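Long-range contacts in alpha-1,3-glucanase (PDB 5ZRU), which probably hydrolyses alpha-1,3-glucan, this chain being the GH87 catalytic part of a longer secreted enzyme that also carries carbohydrate-binding modules: residues 117-122 / 404-409; 430-435 / 470-475; 458-463 / 494-499; 466-471 / 530-535. One frame throughout, in Å; residues are numbered along the deposited sequence.

Contact 1: 117-122 / 404-409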
loop_
_atom_site.group_PDB
_atom_site.type_symbol
_atom_site.label_atom_id
_atom_site.label_comp_id
_atom_site.label_asym_id
_atom_site.label_seq_id
_atom_site.Cartn_x
_atom_site.Cartn_y
_atom_site.Cartn_z
ATOM N N GLN A 117 14.743 -2.339 -4.160
ATOM C CA GLN A 117 15.168 -0.945 -4.231
ATOM C C GLN A 117 16.244 -0.733 -3.178
ATOM O O GLN A 117 16.176 -1.315 -2.095
ATOM C CB GLN A 117 14.003 0.022 -3.969
ATOM C CG GLN A 117 12.940 0.029 -5.055
ATOM C CD GLN A 117 13.356 0.899 -6.224
ATOM O OE1 GLN A 117 13.137 2.105 -6.202
ATOM N NE2 GLN A 117 13.965 0.292 -7.246
ATOM N N TYR A 118 17.228 0.122 -3.484
ATOM C CA TYR A 118 18.454 0.168 -2.695
ATOM C C TYR A 118 18.724 1.583 -2.189
ATOM O O TYR A 118 18.587 2.556 -2.936
ATOM C CB TYR A 118 19.640 -0.360 -3.528
ATOM C CG TYR A 118 19.462 -1.798 -3.979
ATOM C CD1 TYR A 118 19.895 -2.856 -3.178
ATOM C CD2 TYR A 118 18.865 -2.100 -5.208
ATOM C CE1 TYR A 118 19.739 -4.168 -3.585
ATOM C CE2 TYR A 118 18.707 -3.414 -5.626
ATOM C CZ TYR A 118 19.143 -4.443 -4.807
ATOM O OH TYR A 118 18.987 -5.746 -5.213
ATOM N N PHE A 119 19.119 1.697 -0.919
ATOM C CA PHE A 119 19.170 2.995 -0.251
ATOM C C PHE A 119 20.541 3.271 0.349
ATOM O O PHE A 119 20.970 2.580 1.278
ATOM C CB PHE A 119 18.088 3.080 0.828
ATOM C CG PHE A 119 16.696 3.126 0.259
ATOM C CD1 PHE A 119 16.127 4.337 -0.119
ATOM C CD2 PHE A 119 15.983 1.951 0.043
ATOM C CE1 PHE A 119 14.850 4.383 -0.677
ATOM C CE2 PHE A 119 14.702 1.985 -0.512
ATOM C CZ PHE A 119 14.138 3.200 -0.878
ATOM N N SER A 120 21.210 4.300 -0.170
ATOM C CA SER A 120 22.340 4.932 0.503
ATOM C C SER A 120 22.020 6.364 0.908
ATOM O O SER A 120 22.880 7.060 1.462
ATOM C CB SER A 120 23.581 4.895 -0.394
ATOM O OG SER A 120 23.294 5.440 -1.667
ATOM N N SER A 121 20.801 6.808 0.636
ATOM C CA SER A 121 20.266 8.108 0.998
ATOM C C SER A 121 18.757 7.946 1.090
ATOM O O SER A 121 18.237 6.823 1.069
ATOM C CB SER A 121 20.659 9.172 -0.040
ATOM O OG SER A 121 19.996 8.918 -1.275
ATOM N N ASP A 122 18.039 9.065 1.142
ATOM C CA ASP A 122 16.584 8.998 1.118
ATOM C C ASP A 122 16.020 8.882 -0.296
ATOM O O ASP A 122 14.807 9.011 -0.479
ATOM C CB ASP A 122 15.974 10.210 1.828
ATOM C CG ASP A 122 16.272 11.527 1.126
ATOM O OD1 ASP A 122 17.005 11.539 0.110
ATOM O OD2 ASP A 122 15.765 12.560 1.615
ATOM N N ASN A 404 4.372 -1.797 4.764
ATOM C CA ASN A 404 4.969 -0.564 4.250
ATOM C C ASN A 404 6.478 -0.618 4.480
ATOM O O ASN A 404 6.927 -1.018 5.554
ATOM C CB ASN A 404 4.383 0.642 4.976
ATOM C CG ASN A 404 3.926 1.715 4.038
ATOM O OD1 ASN A 404 2.853 1.602 3.460
ATOM N ND2 ASN A 404 4.725 2.755 3.871
ATOM N N TRP A 405 7.278 -0.272 3.463
ATOM C CA TRP A 405 8.733 -0.300 3.635
ATOM C C TRP A 405 9.374 1.079 3.528
ATOM O O TRP A 405 10.603 1.181 3.461
ATOM C CB TRP A 405 9.398 -1.274 2.659
ATOM C CG TRP A 405 8.919 -1.289 1.229
ATOM C CD1 TRP A 405 7.876 -2.013 0.719
ATOM C CD2 TRP A 405 9.495 -0.581 0.124
ATOM N NE1 TRP A 405 7.766 -1.793 -0.633
ATOM C CE2 TRP A 405 8.747 -0.914 -1.023
ATOM C CE3 TRP A 405 10.568 0.305 -0.005
ATOM C CZ2 TRP A 405 9.025 -0.378 -2.281
ATOM C CZ3 TRP A 405 10.855 0.833 -1.265
ATOM C CH2 TRP A 405 10.088 0.485 -2.385
ATOM N N ARG A 406 8.578 2.137 3.513
ATOM C CA ARG A 406 9.110 3.485 3.631
ATOM C C ARG A 406 8.013 4.385 4.170
ATOM O O ARG A 406 6.842 4.219 3.816
ATOM C CB ARG A 406 9.612 4.015 2.281
ATOM C CG ARG A 406 10.100 5.457 2.354
ATOM C CD ARG A 406 10.635 5.941 1.022
ATOM N NE ARG A 406 11.154 7.295 1.155
ATOM C CZ ARG A 406 11.780 7.949 0.187
ATOM N NH1 ARG A 406 11.960 7.369 -0.989
ATOM N NH2 ARG A 406 12.222 9.187 0.399
ATOM N N ALA A 407 8.395 5.328 5.025
ATOM C CA ALA A 407 7.472 6.365 5.530
ATOM C C ALA A 407 6.374 5.676 6.350
ATOM O O ALA A 407 6.680 4.800 7.172
ATOM C CB ALA A 407 6.975 7.242 4.381
ATOM N N ALA A 408 5.101 6.045 6.182
ATOM C CA ALA A 408 4.067 5.614 7.116
ATOM C C ALA A 408 2.903 4.941 6.399
ATOM O O ALA A 408 2.663 5.157 5.213
ATOM C CB ALA A 408 3.541 6.796 7.938
ATOM N N GLY A 409 2.147 4.138 7.153
ATOM C CA GLY A 409 0.928 3.569 6.599
ATOM C C GLY A 409 -0.090 4.624 6.200
ATOM O O GLY A 409 -0.706 4.536 5.132
#
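Phe119 and Trp405 meet rim to rim where the antiparallel beta domain near the chain's start leans on the parallel beta-helix of pectate-lyase type. Phe119 CZ lies 4.1 Å from Trp405 CZ3. Because CZ and CZ3 each lie near the plane of the other ring, this is edge contact; the side chains cross at about a right angle. The stacked neighbour of the indole is Phe135, from the same domain as Phe119. Trp405 CG lies between the backbone N and the carbonyl carbon (chi1 43°), and the indole points to the 117-122 segment. Its CH2 corner also meets the aliphatic part of Gln117, whose CG comes to 3.9 Å from Trp405 CH2 at a slant. The Gln117 amide is held by Asp126.

Arg406 makes the second half of the contact. Its chain is fully extended and carries the guanidinium past the rim of Phe119, with Arg406 NH1 4.2 Å from Phe119 CE1. The guanidinium and ring planes stand 85° apart and NH1 is near the ring plane, which excludes a cation-pi arrangement. Beyond the ring, Arg406 NH2 is 2.7 Å from Asp122 O, in the residue before the zinc ligand His123. The Asp122 carboxylate stays apart from the guanidinium, with OD2 5.0 Å from Arg406 NH2, and Asp122 OD2 is instead hydrogen-bonded to Tyr468 OH.

Contact 2: 430-435 / 470-475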
loop_
_atom_site.group_PDB
_atom_site.type_symbol
_atom_site.label_atom_id
_atom_site.label_comp_id
_atom_site.label_asym_id
_atom_site.label_seq_id
_atom_site.Cartn_x
_atom_site.Cartn_y
_atom_site.Cartn_z
ATOM N N GLY A 430 11.052 0.775 8.579
ATOM C CA GLY A 430 11.670 2.069 8.376
ATOM C C GLY A 430 10.764 3.246 8.632
ATOM O O GLY A 430 11.092 4.368 8.235
ATOM N N GLY A 431 9.633 3.037 9.296
ATOM C CA GLY A 431 8.718 4.144 9.492
ATOM C C GLY A 431 7.649 3.926 10.541
ATOM O O GLY A 431 7.918 3.351 11.597
ATOM N N SER A 432 6.429 4.362 10.245
ATOM C CA SER A 432 5.393 4.562 11.250
ATOM C C SER A 432 4.081 4.001 10.731
ATOM O O SER A 432 3.880 3.884 9.524
ATOM C CB SER A 432 5.209 6.055 11.565
ATOM O OG SER A 432 6.450 6.663 11.888
ATOM N N ALA A 433 3.175 3.661 11.652
ATOM C CA ALA A 433 1.813 3.382 11.216
ATOM C C ALA A 433 1.128 4.657 10.754
ATOM O O ALA A 433 0.425 4.662 9.738
ATOM C CB ALA A 433 0.998 2.733 12.332
ATOM N N ILE A 434 1.346 5.751 11.483
ATOM C CA ILE A 434 0.723 7.043 11.229
ATOM C C ILE A 434 1.795 8.114 11.360
ATOM O O ILE A 434 2.552 8.113 12.337
ATOM C CB ILE A 434 -0.414 7.336 12.228
ATOM C CG1 ILE A 434 -1.610 6.417 12.001
ATOM C CG2 ILE A 434 -0.842 8.803 12.144
ATOM C CD1 ILE A 434 -2.580 6.444 13.163
ATOM N N ARG A 435 1.848 9.043 10.400
ATOM C CA ARG A 435 2.734 10.185 10.553
ATOM C C ARG A 435 2.041 11.454 10.079
ATOM O O ARG A 435 1.147 11.430 9.225
ATOM C CB ARG A 435 4.076 9.993 9.816
ATOM C CG ARG A 435 4.050 10.242 8.308
ATOM C CD ARG A 435 5.456 10.106 7.731
ATOM N NE ARG A 435 5.456 10.230 6.273
ATOM C CZ ARG A 435 6.511 10.616 5.563
ATOM N NH1 ARG A 435 7.652 10.921 6.174
ATOM N NH2 ARG A 435 6.424 10.707 4.240
ATOM N N GLY A 470 17.391 7.257 11.724
ATOM C CA GLY A 470 16.812 7.725 12.964
ATOM C C GLY A 470 15.518 7.009 13.309
ATOM O O GLY A 470 14.889 6.354 12.469
ATOM N N GLU A 471 15.118 7.175 14.573
ATOM C CA GLU A 471 13.913 6.561 15.104
ATOM C C GLU A 471 12.658 7.308 14.658
ATOM O O GLU A 471 12.685 8.511 14.378
ATOM C CB GLU A 471 13.972 6.511 16.639
ATOM C CG GLU A 471 14.103 7.873 17.318
ATOM C CD GLU A 471 15.557 8.330 17.527
ATOM O OE1 GLU A 471 16.476 7.802 16.867
ATOM O OE2 GLU A 471 15.773 9.251 18.349
ATOM N N ARG A 472 11.550 6.563 14.577
ATOM C CA ARG A 472 10.223 7.108 14.319
ATOM C C ARG A 472 9.222 6.372 15.201
ATOM O O ARG A 472 9.363 5.168 15.434
ATOM C CB ARG A 472 9.811 6.963 12.843
ATOM C CG ARG A 472 10.658 7.794 11.872
ATOM C CD ARG A 472 10.299 9.262 11.968
ATOM N NE ARG A 472 11.234 10.098 11.210
ATOM C CZ ARG A 472 11.184 11.424 11.182
ATOM N NH1 ARG A 472 10.230 12.065 11.850
ATOM N NH2 ARG A 472 12.072 12.110 10.474
ATOM N N GLY A 473 8.224 7.103 15.691
ATOM C CA GLY A 473 7.205 6.484 16.507
ATOM C C GLY A 473 6.285 5.605 15.682
ATOM O O GLY A 473 6.195 5.727 14.462
ATOM N N ALA A 474 5.623 4.663 16.353
ATOM C CA ALA A 474 4.492 4.001 15.707
ATOM C C ALA A 474 3.484 5.044 15.240
ATOM O O ALA A 474 2.908 4.932 14.149
ATOM C CB ALA A 474 3.845 2.992 16.665
ATOM N N ILE A 475 3.266 6.067 16.059
ATOM C CA ILE A 475 2.640 7.322 15.648
ATOM C C ILE A 475 3.722 8.384 15.735
ATOM O O ILE A 475 4.318 8.573 16.801
ATOM C CB ILE A 475 1.447 7.686 16.546
ATOM C CG1 ILE A 475 0.353 6.616 16.466
ATOM C CG2 ILE A 475 0.896 9.069 16.185
ATOM C CD1 ILE A 475 -0.845 6.909 17.393
#
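Ile434 and Ile475 form a parallel bridge with their CA atoms 4.8 Å apart, at a point where the segment 430-435 turns a corner at Ala433 and Ile434. Ala474 O is the main acceptor. It takes Ile434 N at 3.2 Å with a fairly straight N-H (160°), and Ala433 N at 2.8 Å in a weak bond bent to 127°. Within the bridge pair, Ile434 O receives a CA-H contact from Ile475 CA at 3.4 Å.

Ahead of the bridge a side chain replaces the regular ladder. Ser432 OG stands beside its own backbone N (chi1 -52°), from where it donates to Gly473 O at 2.8 Å, and it rests on Arg472 CB at 3.5 Å. The arginine bends at chi2, and its guanidinium departs to salt bridges with Glu478, Asp476 and Asp466. Ile434 CB and Ile475 CG1 approach to 4.4 Å on one face, which Phe453, Ile458, Phe489 and Ile494 pack against from strands 451-459 and 487-495. Like residues stacked in parallel register at a corner, pointing at the strands of other faces, are the pattern of successive coils in a parallel beta-helix.

Contact 3: 458-463 / 494-499; sequences IINSGT and IINTQR
Ile458 and Ile494 pack side by side on the buried face, pointing the same way with their CG2 atoms 4.0 Å apart and resting on Ile475. The backbones behind them run parallel: Ile495 N donates to Ile458 O, and Asn460 N to Ile495 O. Further on, Gln498 continues the tight part. Its extended chain lets NE2 donate to Asn460 O at 3.0 Å on a nearly straight line (169°); that oxygen lies in the Gln498 amide plane, while NE2 stands 42° out of the carbonyl plane. Gln498 N binds Ser461 O at 2.9 Å, so backbone and side chain both grip the 460-461 backbone that follows the strand.

These are neighbouring coils of a parallel beta-helix, each leaving its strand through an asparagine with positive phi. Asn460 and Asn496 lie side by side, pointing the same way, with amide planes 9° apart, an arrangement that recalls the asparagine ladders of pectate lyases. On this more open side, however, the amides are joined by water: water 1 donates to Asn460 OD1 and accepts from Asn496 ND2, while Asn460 ND2 turns to Asp427. Water also enters the buried layer, where water 2 accepts from Ser461 N and donates to Ile495 O and to Thr497 OG1. Asn496 O lacks a hydrogen-bond partner in the model and has Asn460 CA at 3.3 Å as a CA-H contact.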
loop_
_atom_site.group_PDB
_atom_site.type_symbol
_atom_site.label_atom_id
_atom_site.label_comp_id
_atom_site.label_asym_id
_atom_site.label_seq_id
_atom_site.Cartn_x
_atom_site.Cartn_y
_atom_site.Cartn_z
ATOM N N ILE A 458 -2.541 -0.947 15.664
ATOM C CA ILE A 458 -1.210 -0.787 15.094
ATOM C C ILE A 458 -0.343 -1.884 15.676
ATOM O O ILE A 458 -0.340 -2.083 16.897
ATOM C CB ILE A 458 -0.623 0.599 15.429
ATOM C CG1 ILE A 458 -1.416 1.704 14.733
ATOM C CG2 ILE A 458 0.869 0.634 15.108
ATOM C CD1 ILE A 458 -1.164 3.107 15.321
ATOM N N ILE A 459 0.390 -2.600 14.819
ATOM C CA ILE A 459 1.132 -3.783 15.249
ATOM C C ILE A 459 2.525 -3.770 14.625
ATOM O O ILE A 459 2.664 -3.593 13.410
ATOM C CB ILE A 459 0.396 -5.089 14.874
ATOM C CG1 ILE A 459 -1.012 -5.116 15.471
ATOM C CG2 ILE A 459 1.187 -6.322 15.350
ATOM C CD1 ILE A 459 -1.823 -6.359 15.077
ATOM N N ASN A 460 3.553 -3.962 15.459
ATOM C CA ASN A 460 4.928 -4.164 14.990
ATOM C C ASN A 460 5.441 -2.980 14.174
ATOM O O ASN A 460 6.213 -3.157 13.228
ATOM C CB ASN A 460 5.058 -5.444 14.156
ATOM C CG ASN A 460 4.701 -6.693 14.919
ATOM O OD1 ASN A 460 4.805 -6.745 16.138
ATOM N ND2 ASN A 460 4.278 -7.723 14.189
ATOM N N SER A 461 5.032 -1.767 14.531
ATOM C CA SER A 461 5.368 -0.593 13.732
ATOM C C SER A 461 6.266 0.359 14.523
ATOM O O SER A 461 6.688 0.074 15.646
ATOM C CB SER A 461 4.088 0.097 13.245
ATOM O OG SER A 461 3.378 -0.782 12.381
ATOM N N GLY A 462 6.563 1.512 13.927
ATOM C CA GLY A 462 7.645 2.343 14.408
ATOM C C GLY A 462 8.977 1.785 13.938
ATOM O O GLY A 462 9.061 0.706 13.353
ATOM N N THR A 463 10.049 2.538 14.189
ATOM C CA THR A 463 11.364 2.062 13.765
ATOM C C THR A 463 12.452 2.784 14.544
ATOM O O THR A 463 12.239 3.864 15.098
ATOM C CB THR A 463 11.595 2.269 12.258
ATOM O OG1 THR A 463 12.793 1.577 11.850
ATOM C CG2 THR A 463 11.744 3.773 11.939
ATOM N N ILE A 494 -1.808 0.146 20.228
ATOM C CA ILE A 494 -0.462 0.176 19.666
ATOM C C ILE A 494 0.314 -0.975 20.291
ATOM O O ILE A 494 0.678 -0.914 21.473
ATOM C CB ILE A 494 0.244 1.518 19.913
ATOM C CG1 ILE A 494 -0.734 2.698 19.735
ATOM C CG2 ILE A 494 1.417 1.674 18.954
ATOM C CD1 ILE A 494 -0.103 4.090 19.952
ATOM N N ILE A 495 0.605 -2.001 19.491
ATOM C CA ILE A 495 1.080 -3.287 19.990
ATOM C C ILE A 495 2.481 -3.578 19.465
ATOM O O ILE A 495 2.724 -3.513 18.253
ATOM C CB ILE A 495 0.111 -4.413 19.595
ATOM C CG1 ILE A 495 -1.278 -4.119 20.175
ATOM C CG2 ILE A 495 0.652 -5.774 20.016
ATOM C CD1 ILE A 495 -2.381 -4.828 19.448
ATOM N N ASN A 496 3.388 -3.938 20.382
ATOM C CA ASN A 496 4.732 -4.422 20.047
ATOM C C ASN A 496 5.485 -3.454 19.138
ATOM O O ASN A 496 6.023 -3.832 18.094
ATOM C CB ASN A 496 4.669 -5.816 19.426
ATOM C CG ASN A 496 4.564 -6.905 20.476
ATOM O OD1 ASN A 496 4.952 -6.698 21.629
ATOM N ND2 ASN A 496 4.028 -8.063 20.093
ATOM N N THR A 497 5.564 -2.203 19.577
ATOM C CA THR A 497 6.249 -1.167 18.817
ATOM C C THR A 497 7.763 -1.381 18.847
ATOM O O THR A 497 8.333 -1.797 19.861
ATOM C CB THR A 497 5.882 0.211 19.371
ATOM O OG1 THR A 497 4.501 0.488 19.071
ATOM C CG2 THR A 497 6.766 1.305 18.764
ATOM N N GLN A 498 8.407 -1.098 17.711
ATOM C CA GLN A 498 9.845 -1.328 17.570
ATOM C C GLN A 498 10.646 -0.418 18.493
ATOM O O GLN A 498 11.482 -0.892 19.270
ATOM C CB GLN A 498 10.255 -1.133 16.103
ATOM C CG GLN A 498 9.498 -2.087 15.150
ATOM C CD GLN A 498 9.968 -2.007 13.706
ATOM O OE1 GLN A 498 11.113 -1.643 13.426
ATOM N NE2 GLN A 498 9.077 -2.349 12.776
ATOM N N ARG A 499 10.426 0.895 18.407
ATOM C CA ARG A 499 11.084 1.820 19.326
ATOM C C ARG A 499 10.019 2.480 20.207
ATOM O O ARG A 499 9.400 1.791 21.017
ATOM C CB ARG A 499 11.941 2.843 18.562
ATOM C CG ARG A 499 12.918 3.639 19.466
ATOM C CD ARG A 499 13.920 2.720 20.211
ATOM N NE ARG A 499 14.956 3.498 20.903
ATOM C CZ ARG A 499 16.017 4.023 20.294
ATOM N NH1 ARG A 499 16.190 3.836 18.994
ATOM N NH2 ARG A 499 16.916 4.726 20.983
HETATM O O HOH W 1 3.193 -8.610 17.626
HETATM O O HOH W 2 3.396 -1.095 16.885
HETATM O O HOH W 3 11.784 -0.813 10.987
#

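Contact 4: 466-471 / 530-535; sequences DLYNGE and TSRFSS
Glu471 makes the direct hydrogen bonds of this contact, sending its carboxylate into the 530-535 loop. Glu471 OE1 accepts from Arg532 N at 2.9 Å through its syn lone pair. Glu471 OE2 takes the hydroxyl of Ser531, which donates from OG at 2.6 Å, also on the syn side but 31° out of the carboxylate plane, and it has a weak bond from Phe533 N at 3.4 Å. CG between the backbone N and the carbonyl carbon (chi1 60°) and a bend at chi2 (-90°) bring both oxygens to this row of donors. Ser531 OG in turn accepts from Ser534 N, an ST motif that holds the hydroxyl in place.

The charged pair is indirect. Asp466 OD2 and Arg532 NH1 are 4.1 Å apart, beyond a salt bridge, and water 4 joins them, donating to the former and accepting from the latter while also donating to Glu471 O. Asp466 OD2 has its salt bridge with Arg472. The other oxygen of Asp466, OD1, accepts from Tyr468 N in an Asx turn and from Gly470 N, the two arriving from opposite faces of the carboxylate.

Packing completes the contact. The extended Arg532 runs past Gly470, with Arg532 CB 3.5 Å from Gly470 CA, and its guanidinium lies between Tyr468 CB on one face and Phe533 CE1 on the other.

The first loop joins strands 451-459 and 475-478, the second strands 513-523 and 542-544; Phe533 packs on Tyr543 of strand 542-544 and stacks with Tyr545, while Ser534 touches Phe568 of strand 567-568.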
loop_
_atom_site.group_PDB
_atom_site.type_symbol
_atom_site.label_atom_id
_atom_site.label_comp_id
_atom_site.label_asym_id
_atom_site.label_seq_id
_atom_site.Cartn_x
_atom_site.Cartn_y
_atom_site.Cartn_z
ATOM N N ASP A 466 14.900 4.881 10.069
ATOM C CA ASP A 466 14.316 5.358 8.825
ATOM C C ASP A 466 15.456 5.622 7.842
ATOM O O ASP A 466 16.599 5.212 8.064
ATOM C CB ASP A 466 13.414 6.569 9.070
ATOM C CG ASP A 466 14.161 7.802 9.558
ATOM O OD1 ASP A 466 15.404 7.786 9.652
ATOM O OD2 ASP A 466 13.478 8.817 9.826
ATOM N N LEU A 467 15.168 6.315 6.744
ATOM C CA LEU A 467 16.204 6.539 5.740
ATOM C C LEU A 467 17.199 7.619 6.144
ATOM O O LEU A 467 18.164 7.854 5.403
ATOM C CB LEU A 467 15.559 6.880 4.396
ATOM C CG LEU A 467 14.756 5.703 3.820
ATOM C CD1 LEU A 467 14.121 6.098 2.502
ATOM C CD2 LEU A 467 15.666 4.490 3.626
ATOM N N TYR A 468 16.973 8.282 7.281
ATOM C CA TYR A 468 17.919 9.205 7.899
ATOM C C TYR A 468 18.615 8.565 9.097
ATOM O O TYR A 468 19.219 9.270 9.917
ATOM C CB TYR A 468 17.204 10.501 8.291
ATOM C CG TYR A 468 16.413 11.019 7.124
ATOM C CD1 TYR A 468 17.047 11.664 6.073
ATOM C CD2 TYR A 468 15.037 10.805 7.039
ATOM C CE1 TYR A 468 16.338 12.100 4.972
ATOM C CE2 TYR A 468 14.314 11.254 5.947
ATOM C CZ TYR A 468 14.970 11.895 4.914
ATOM O OH TYR A 468 14.265 12.337 3.816
ATOM N N ASN A 469 18.546 7.237 9.196
ATOM C CA ASN A 469 19.195 6.483 10.269
ATOM C C ASN A 469 18.683 6.914 11.642
ATOM O O ASN A 469 19.430 6.934 12.622
ATOM C CB ASN A 469 20.718 6.624 10.187
ATOM C CG ASN A 469 21.338 5.705 9.157
ATOM O OD1 ASN A 469 20.639 5.055 8.374
ATOM N ND2 ASN A 469 22.670 5.641 9.152
ATOM N N GLY A 470 17.391 7.257 11.724
ATOM C CA GLY A 470 16.812 7.725 12.964
ATOM C C GLY A 470 15.518 7.009 13.309
ATOM O O GLY A 470 14.889 6.354 12.469
ATOM N N GLU A 471 15.118 7.175 14.573
ATOM C CA GLU A 471 13.913 6.561 15.104
ATOM C C GLU A 471 12.658 7.308 14.658
ATOM O O GLU A 471 12.685 8.511 14.378
ATOM C CB GLU A 471 13.972 6.511 16.639
ATOM C CG GLU A 471 14.103 7.873 17.318
ATOM C CD GLU A 471 15.557 8.330 17.527
ATOM O OE1 GLU A 471 16.476 7.802 16.867
ATOM O OE2 GLU A 471 15.773 9.251 18.349
ATOM N N THR A 530 20.744 3.281 20.558
ATOM C CA THR A 530 21.275 4.478 19.921
ATOM C C THR A 530 20.131 5.347 19.411
ATOM O O THR A 530 19.035 4.858 19.115
ATOM C CB THR A 530 22.220 4.107 18.774
ATOM O OG1 THR A 530 21.557 3.212 17.874
ATOM C CG2 THR A 530 23.459 3.409 19.308
ATOM N N SER A 531 20.391 6.650 19.313
ATOM C CA SER A 531 19.346 7.606 18.974
ATOM C C SER A 531 19.888 8.670 18.034
ATOM O O SER A 531 20.983 9.206 18.244
ATOM C CB SER A 531 18.767 8.267 20.243
ATOM O OG SER A 531 17.869 9.323 19.926
ATOM N N ARG A 532 19.113 8.970 16.993
ATOM C CA ARG A 532 19.433 10.115 16.148
ATOM C C ARG A 532 19.253 11.418 16.911
ATOM O O ARG A 532 20.132 12.287 16.894
ATOM C CB ARG A 532 18.557 10.108 14.896
ATOM C CG ARG A 532 18.733 11.345 13.988
ATOM C CD ARG A 532 17.703 11.311 12.867
ATOM N NE ARG A 532 17.794 12.434 11.939
ATOM C CZ ARG A 532 16.847 12.745 11.058
ATOM N NH1 ARG A 532 15.725 12.031 11.009
ATOM N NH2 ARG A 532 17.003 13.774 10.237
ATOM N N PHE A 533 18.124 11.565 17.608
ATOM C CA PHE A 533 17.717 12.868 18.113
ATOM C C PHE A 533 18.158 13.149 19.539
ATOM O O PHE A 533 18.279 14.323 19.907
ATOM C CB PHE A 533 16.192 13.012 18.053
ATOM C CG PHE A 533 15.632 12.953 16.667
ATOM C CD1 PHE A 533 15.987 13.911 15.715
ATOM C CD2 PHE A 533 14.740 11.955 16.315
ATOM C CE1 PHE A 533 15.459 13.865 14.430
ATOM C CE2 PHE A 533 14.213 11.901 15.029
ATOM C CZ PHE A 533 14.568 12.857 14.091
ATOM N N SER A 534 18.396 12.122 20.348
ATOM C CA SER A 534 18.530 12.321 21.782
ATOM C C SER A 534 19.667 11.461 22.302
ATOM O O SER A 534 20.430 10.853 21.541
ATOM C CB SER A 534 17.222 11.978 22.511
ATOM O OG SER A 534 16.099 12.429 21.784
ATOM N N SER A 535 19.780 11.427 23.622
ATOM C CA SER A 535 20.701 10.519 24.264
ATOM C C SER A 535 20.168 9.093 24.148
ATOM O O SER A 535 18.972 8.891 23.908
ATOM C CB SER A 535 20.874 10.922 25.723
ATOM O OG SER A 535 19.611 11.131 26.315
HETATM O O HOH W 4 14.423 9.838 12.317
#

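Contacts 2, 3 and 4 all lie within the parallel beta-helix, and contact 1 joins that helix to the antiparallel domain. Contact 1 closes first along the chain; contacts 2 and 3 then alternate their segments, and contact 4 begins on the stretch where contact 2 ends, sharing Gly470 and Glu471. Contacts 2 and 3 are closest, their centres about 8 Å apart, and a probable backbone hydrogen bond from Arg472 N to Thr463 O links them. Strands 407-408 and 431-432 pair between contacts 1 and 2, whose centres are about 12 Å apart, while Leu467 of contact 4 packs on Phe119 and Arg406. The domain interface thus continues directly into the stacked coils and the loops between them.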